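Local coordinates for thymidylate synthase thyX (Helicobacter pylori, PDB 3N3Y), which probably catalyses the FAD-dependent reductive methylation of dUMP to dTMP, with methylenetetrahydrofolate as methyl donor and NADPH as the source of reducing equivalents, at residues L46-G51 and H206-E211; F67-L72 and T164-S169. All coordinates share one frame; numbering follows the deposited sequence.

Contact 1 (L46-G51 and H206-E211); sequences LIHRVG and HQYLFE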
loop_
_atom_site.group_PDB
_atom_site.type_symbol
_atom_site.label_atom_id
_atom_site.label_comp_id
_atom_site.label_asym_id
_atom_site.label_seq_id
_atom_site.Cartn_x
_atom_site.Cartn_y
_atom_site.Cartn_z
ATOM N N LEU A 46 -23.935 0.226 -13.715
ATOM C CA LEU A 46 -23.591 -0.520 -12.505
ATOM C C LEU A 46 -22.228 -0.122 -11.915
ATOM O O LEU A 46 -22.081 0.011 -10.696
ATOM C CB LEU A 46 -23.628 -2.031 -12.781
ATOM C CG LEU A 46 -23.119 -2.953 -11.663
ATOM C CD1 LEU A 46 -24.122 -3.049 -10.516
ATOM C CD2 LEU A 46 -22.812 -4.324 -12.222
ATOM N N ILE A 47 -21.241 0.073 -12.785
ATOM C CA ILE A 47 -19.908 0.447 -12.346
ATOM C C ILE A 47 -19.973 1.759 -11.579
ATOM O O ILE A 47 -19.359 1.921 -10.525
ATOM C CB ILE A 47 -18.948 0.584 -13.536
ATOM C CG1 ILE A 47 -18.845 -0.747 -14.282
ATOM C CG2 ILE A 47 -17.577 1.044 -13.056
ATOM C CD1 ILE A 47 -18.021 -0.691 -15.549
ATOM N N HIS A 48 -20.758 2.686 -12.106
ATOM C CA HIS A 48 -20.871 4.008 -11.525
ATOM C C HIS A 48 -21.582 3.992 -10.178
ATOM O O HIS A 48 -21.127 4.619 -9.225
ATOM C CB HIS A 48 -21.598 4.940 -12.497
ATOM C CG HIS A 48 -21.686 6.352 -12.018
ATOM N ND1 HIS A 48 -20.696 7.282 -12.260
ATOM C CD2 HIS A 48 -22.639 6.994 -11.300
ATOM C CE1 HIS A 48 -21.039 8.438 -11.718
ATOM N NE2 HIS A 48 -22.213 8.290 -11.129
ATOM N N ARG A 49 -22.697 3.276 -10.092
ATOM C CA ARG A 49 -23.497 3.294 -8.874
ATOM C C ARG A 49 -22.836 2.559 -7.705
ATOM O O ARG A 49 -22.794 3.079 -6.587
ATOM C CB ARG A 49 -24.905 2.749 -9.128
ATOM C CG ARG A 49 -25.702 2.544 -7.838
ATOM C CD ARG A 49 -27.151 2.137 -8.111
ATOM N NE ARG A 49 -27.262 1.307 -9.307
ATOM C CZ ARG A 49 -27.122 -0.015 -9.324
ATOM N NH1 ARG A 49 -26.865 -0.679 -8.197
ATOM N NH2 ARG A 49 -27.238 -0.671 -10.476
ATOM N N VAL A 50 -22.327 1.357 -7.967
ATOM C CA VAL A 50 -21.642 0.565 -6.936
ATOM C C VAL A 50 -20.238 1.111 -6.631
ATOM O O VAL A 50 -19.836 1.220 -5.471
ATOM C CB VAL A 50 -21.545 -0.950 -7.325
ATOM C CG1 VAL A 50 -20.825 -1.739 -6.251
ATOM C CG2 VAL A 50 -22.935 -1.544 -7.561
ATOM N N GLY A 51 -19.495 1.447 -7.678
ATOM C CA GLY A 51 -18.180 2.041 -7.518
ATOM C C GLY A 51 -18.157 3.241 -6.580
ATOM O O GLY A 51 -17.113 3.576 -6.028
ATOM N N HIS A 206 -14.816 6.158 -20.390
ATOM C CA HIS A 206 -14.565 6.030 -18.947
ATOM C C HIS A 206 -14.797 7.339 -18.176
ATOM O O HIS A 206 -14.877 7.340 -16.947
ATOM C CB HIS A 206 -13.128 5.584 -18.671
ATOM C CG HIS A 206 -12.824 4.164 -19.039
ATOM N ND1 HIS A 206 -13.124 3.626 -20.273
ATOM C CD2 HIS A 206 -12.173 3.192 -18.354
ATOM C CE1 HIS A 206 -12.693 2.377 -20.325
ATOM N NE2 HIS A 206 -12.112 2.090 -19.173
ATOM N N GLN A 207 -14.877 8.461 -18.884
ATOM C CA GLN A 207 -14.863 9.749 -18.189
ATOM C C GLN A 207 -16.028 9.979 -17.225
ATOM O O GLN A 207 -15.916 10.787 -16.312
ATOM C CB GLN A 207 -14.700 10.913 -19.164
ATOM C CG GLN A 207 -13.252 11.165 -19.578
ATOM C CD GLN A 207 -13.120 12.370 -20.482
ATOM O OE1 GLN A 207 -14.049 13.167 -20.603
ATOM N NE2 GLN A 207 -11.965 12.513 -21.121
ATOM N N TYR A 208 -17.128 9.249 -17.390
ATOM C CA TYR A 208 -18.278 9.443 -16.502
ATOM C C TYR A 208 -18.029 8.990 -15.066
ATOM O O TYR A 208 -18.716 9.427 -14.144
ATOM C CB TYR A 208 -19.514 8.740 -17.050
ATOM C CG TYR A 208 -19.442 7.241 -16.960
ATOM C CD1 TYR A 208 -18.575 6.524 -17.778
ATOM C CD2 TYR A 208 -20.249 6.535 -16.070
ATOM C CE1 TYR A 208 -18.506 5.155 -17.710
ATOM C CE2 TYR A 208 -20.191 5.161 -15.995
ATOM C CZ TYR A 208 -19.313 4.476 -16.819
ATOM O OH TYR A 208 -19.230 3.109 -16.767
ATOM N N LEU A 209 -17.047 8.114 -14.876
ATOM C CA LEU A 209 -16.744 7.604 -13.540
ATOM C C LEU A 209 -16.061 8.668 -12.707
ATOM O O LEU A 209 -16.123 8.644 -11.483
ATOM C CB LEU A 209 -15.838 6.368 -13.614
ATOM C CG LEU A 209 -16.399 5.193 -14.405
ATOM C CD1 LEU A 209 -15.344 4.116 -14.529
ATOM C CD2 LEU A 209 -17.652 4.656 -13.736
ATOM N N PHE A 210 -15.409 9.604 -13.391
ATOM C CA PHE A 210 -14.554 10.581 -12.738
ATOM C C PHE A 210 -15.120 11.981 -12.813
ATOM O O PHE A 210 -14.683 12.860 -12.078
ATOM C CB PHE A 210 -13.162 10.563 -13.372
ATOM C CG PHE A 210 -12.515 9.217 -13.348
ATOM C CD1 PHE A 210 -11.875 8.766 -12.200
ATOM C CD2 PHE A 210 -12.560 8.390 -14.460
ATOM C CE1 PHE A 210 -11.281 7.509 -12.159
ATOM C CE2 PHE A 210 -11.964 7.128 -14.436
ATOM C CZ PHE A 210 -11.323 6.687 -13.275
ATOM N N GLU A 211 -16.093 12.182 -13.699
ATOM C CA GLU A 211 -16.578 13.528 -14.012
ATOM C C GLU A 211 -16.818 14.400 -12.773
ATOM O O GLU A 211 -16.525 15.601 -12.783
ATOM C CB GLU A 211 -17.845 13.456 -14.875
ATOM C CG GLU A 211 -18.960 12.617 -14.262
ATOM C CD GLU A 211 -20.096 12.327 -15.244
ATOM O OE1 GLU A 211 -20.668 11.202 -15.188
ATOM O OE2 GLU A 211 -20.410 13.221 -16.070
#
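Ile47 and His48, on consecutive positions of a helix, meet Tyr208 and Leu209 near the C-terminal end of the chain. The backbones come nearest at His48 and Leu209, whose CA atoms are 5.8 Å apart, and the contact buries 226 Å² in all.

The apolar part rests on a branch-to-branch touch: Ile47 CG2 lies 3.7 Å from Leu209 CD2. The same leucine methyl reaches His48 CA at 4.0 Å and also covers the rim of one face of the Tyr208 ring, so this methyl touches both the helix and the tyrosine ring.

The aromatic part is looser. The His48 and Tyr208 rings are near parallel, with planes at 26°, but their centroids are 5.9 Å apart and they barely overlap; the side chains slide past each other in opposite directions. The closest approach between these two side chains is made by the base of the histidine, His48 CB lying 3.8 Å from Tyr208 CE2. Placing CG of Tyr208 between its own backbone N and carbonyl carbon (chi1 71°) swings the ring back toward the helix and carries its hydroxyl across the side chain of Ile47, about at right angles to it.

Among polar groups, the carbonyl O of Tyr208 faces the edge of the imidazole, 3.5 Å from His48 ND1. Tyr208 OH is bonded to the carbonyl O of Lys44, one turn earlier in the helix, which fixes the far end of the ring.

Helix 41-51 thus receives the loop that follows helix 189-201. Ile47 also packs on Ala22 and Ser23 of helix 20-30, while Phe210, turned away from the contact, lies on Ala172, Leu175 and Leu179 of helix 172-182.

Contact 2 (F67-L72 and T164-S169); sequences FEIKGL and THLAYS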
loop_
_atom_site.group_PDB
_atom_site.type_symbol
_atom_site.label_atom_id
_atom_site.label_comp_id
_atom_site.label_asym_id
_atom_site.label_seq_id
_atom_site.Cartn_x
_atom_site.Cartn_y
_atom_site.Cartn_z
ATOM N N PHE A 67 -0.454 6.352 -18.107
ATOM C CA PHE A 67 -0.289 7.677 -18.686
ATOM C C PHE A 67 1.146 8.017 -19.015
ATOM O O PHE A 67 2.090 7.408 -18.511
ATOM C CB PHE A 67 -0.764 8.759 -17.730
ATOM C CG PHE A 67 -2.217 8.681 -17.383
ATOM C CD1 PHE A 67 -3.168 9.285 -18.189
ATOM C CD2 PHE A 67 -2.632 8.047 -16.218
ATOM C CE1 PHE A 67 -4.497 9.247 -17.855
ATOM C CE2 PHE A 67 -3.970 8.001 -15.877
ATOM C CZ PHE A 67 -4.907 8.601 -16.701
ATOM N N GLU A 68 1.291 9.030 -19.859
ATOM C CA GLU A 68 2.575 9.660 -20.073
ATOM C C GLU A 68 2.393 11.138 -19.742
ATOM O O GLU A 68 1.423 11.750 -20.171
ATOM C CB GLU A 68 3.026 9.459 -21.514
ATOM C CG GLU A 68 4.499 9.727 -21.751
ATOM C CD GLU A 68 4.796 10.087 -23.214
ATOM O OE1 GLU A 68 4.236 9.426 -24.125
ATOM O OE2 GLU A 68 5.583 11.036 -23.450
ATOM N N ILE A 69 3.310 11.701 -18.960
ATOM C CA ILE A 69 3.239 13.111 -18.589
ATOM C C ILE A 69 4.528 13.820 -18.978
ATOM O O ILE A 69 5.616 13.417 -18.552
ATOM C CB ILE A 69 2.993 13.297 -17.073
ATOM C CG1 ILE A 69 1.755 12.499 -16.639
ATOM C CG2 ILE A 69 2.885 14.794 -16.714
ATOM C CD1 ILE A 69 1.598 12.322 -15.124
ATOM N N LYS A 70 4.406 14.857 -19.805
ATOM C CA LYS A 70 5.569 15.638 -20.242
ATOM C C LYS A 70 5.427 17.096 -19.824
ATOM O O LYS A 70 4.350 17.676 -19.916
ATOM C CB LYS A 70 5.779 15.554 -21.761
ATOM C CG LYS A 70 5.621 14.162 -22.345
ATOM C CD LYS A 70 6.536 13.932 -23.559
ATOM C CE LYS A 70 6.243 14.908 -24.697
ATOM N NZ LYS A 70 7.098 14.686 -25.908
ATOM N N GLY A 71 6.517 17.672 -19.337
ATOM C CA GLY A 71 6.544 19.091 -19.032
ATOM C C GLY A 71 5.984 19.481 -17.678
ATOM O O GLY A 71 5.543 20.602 -17.483
ATOM N N LEU A 72 5.996 18.549 -16.735
ATOM C CA LEU A 72 5.592 18.842 -15.375
ATOM C C LEU A 72 6.836 19.365 -14.636
ATOM O O LEU A 72 7.958 18.893 -14.880
ATOM C CB LEU A 72 5.055 17.561 -14.715
ATOM C CG LEU A 72 4.397 17.712 -13.345
ATOM C CD1 LEU A 72 3.030 18.355 -13.488
ATOM C CD2 LEU A 72 4.320 16.378 -12.603
ATOM N N THR A 164 10.276 17.881 -15.881
ATOM C CA THR A 164 10.488 16.451 -15.814
ATOM C C THR A 164 9.514 15.732 -16.766
ATOM O O THR A 164 8.616 16.354 -17.343
ATOM C CB THR A 164 10.329 15.937 -14.353
ATOM O OG1 THR A 164 10.779 14.577 -14.267
ATOM C CG2 THR A 164 8.888 16.036 -13.901
ATOM N N HIS A 165 9.695 14.421 -16.897
ATOM C CA HIS A 165 8.928 13.576 -17.807
ATOM C C HIS A 165 8.743 12.240 -17.088
ATOM O O HIS A 165 9.670 11.742 -16.439
ATOM C CB HIS A 165 9.726 13.412 -19.104
ATOM C CG HIS A 165 9.117 12.491 -20.113
ATOM N ND1 HIS A 165 9.880 11.819 -21.048
ATOM C CD2 HIS A 165 7.832 12.145 -20.361
ATOM C CE1 HIS A 165 9.095 11.092 -21.820
ATOM N NE2 HIS A 165 7.847 11.269 -21.422
ATOM N N LEU A 166 7.541 11.677 -17.149
ATOM C CA LEU A 166 7.308 10.414 -16.468
ATOM C C LEU A 166 6.222 9.548 -17.079
ATOM O O LEU A 166 5.321 10.030 -17.758
ATOM C CB LEU A 166 6.967 10.653 -14.991
ATOM C CG LEU A 166 5.734 11.520 -14.745
ATOM C CD1 LEU A 166 5.064 11.140 -13.458
ATOM C CD2 LEU A 166 6.104 13.002 -14.750
ATOM N N ALA A 167 6.341 8.251 -16.831
ATOM C CA ALA A 167 5.232 7.333 -16.981
ATOM C C ALA A 167 4.557 7.220 -15.612
ATOM O O ALA A 167 5.212 7.035 -14.574
ATOM C CB ALA A 167 5.715 5.981 -17.473
ATOM N N TYR A 168 3.245 7.358 -15.614
ATOM C CA TYR A 168 2.467 7.324 -14.396
ATOM C C TYR A 168 1.340 6.312 -14.574
ATOM O O TYR A 168 0.534 6.445 -15.486
ATOM C CB TYR A 168 1.887 8.719 -14.138
ATOM C CG TYR A 168 1.237 8.916 -12.791
ATOM C CD1 TYR A 168 1.990 8.853 -11.620
ATOM C CD2 TYR A 168 -0.123 9.200 -12.683
ATOM C CE1 TYR A 168 1.405 9.042 -10.385
ATOM C CE2 TYR A 168 -0.714 9.410 -11.448
ATOM C CZ TYR A 168 0.060 9.318 -10.303
ATOM O OH TYR A 168 -0.502 9.503 -9.074
ATOM N N SER A 169 1.272 5.304 -13.711
ATOM C CA SER A 169 0.176 4.338 -13.781
ATOM C C SER A 169 -0.613 4.329 -12.493
ATOM O O SER A 169 -0.047 4.370 -11.399
ATOM C CB SER A 169 0.694 2.933 -14.084
ATOM O OG SER A 169 1.335 2.922 -15.344
HETATM O O HOH W 1 2.406 4.340 -17.992
#
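With CG anti to the backbone N in both His165 (chi1 176°) and Glu68, imidazole and carboxylate meet diagonally, on the face that also carries Lys70 and Ala167. His165 NE2 donates to Glu68 OE2 at 3.0 Å; the bond is bent (143°) and arrives on the anti side of the carboxylate, out of its plane. Lys70 runs beside the imidazole, its CD 4.0 Å from the His165 ring centroid in an off-centre CH-pi contact.

The strands are antiparallel, at 155°. Phe67 pairs with Tyr168 and Ile69 with Leu166 through two backbone bonds each; that from Ile69 N to Leu166 O is 2.9 Å and nearly straight. Gly71, at positive phi, and Leu72 both face Thr164, forming a G1 beta bulge: Gly71 N donates to Thr164 O at 3.2 Å, and Thr164 N to Leu72 O at 2.7 Å. On the face carrying Phe67, Ile69 and Tyr168, Ile69 CD1 lies 3.7 Å from Tyr168 CB, and Phe67 and Leu72 pack on helix 189-201.

His165 ND1 bonds Gln31 NE2 of a second subunit. This pattern is consistent with a neutral imidazole protonated on NE2, held in its rotation by a partner at each nitrogen and linking Glu68 to the subunit interface.

In the fold
Contact 1 joins helix 41-51 to the loop near the C-terminus, whereas contact 2 pairs the two central strands of the four-stranded antiparallel sheet. Their centres are 25 Å apart and their nearest atoms about 8 Å, without touching. In the chain, both strands of contact 2 fall between the two segments of contact 1. Contact 2 lies closer to the bound ligands: the side chain of Thr164 is about 6 Å from a dUMP, and that of Tyr168 about 7 Å from an FAD. Contact 1 is more remote, with the side chain of Ile47 about 12 Å from a dUMP and that of Leu209 about 13 Å from an FAD.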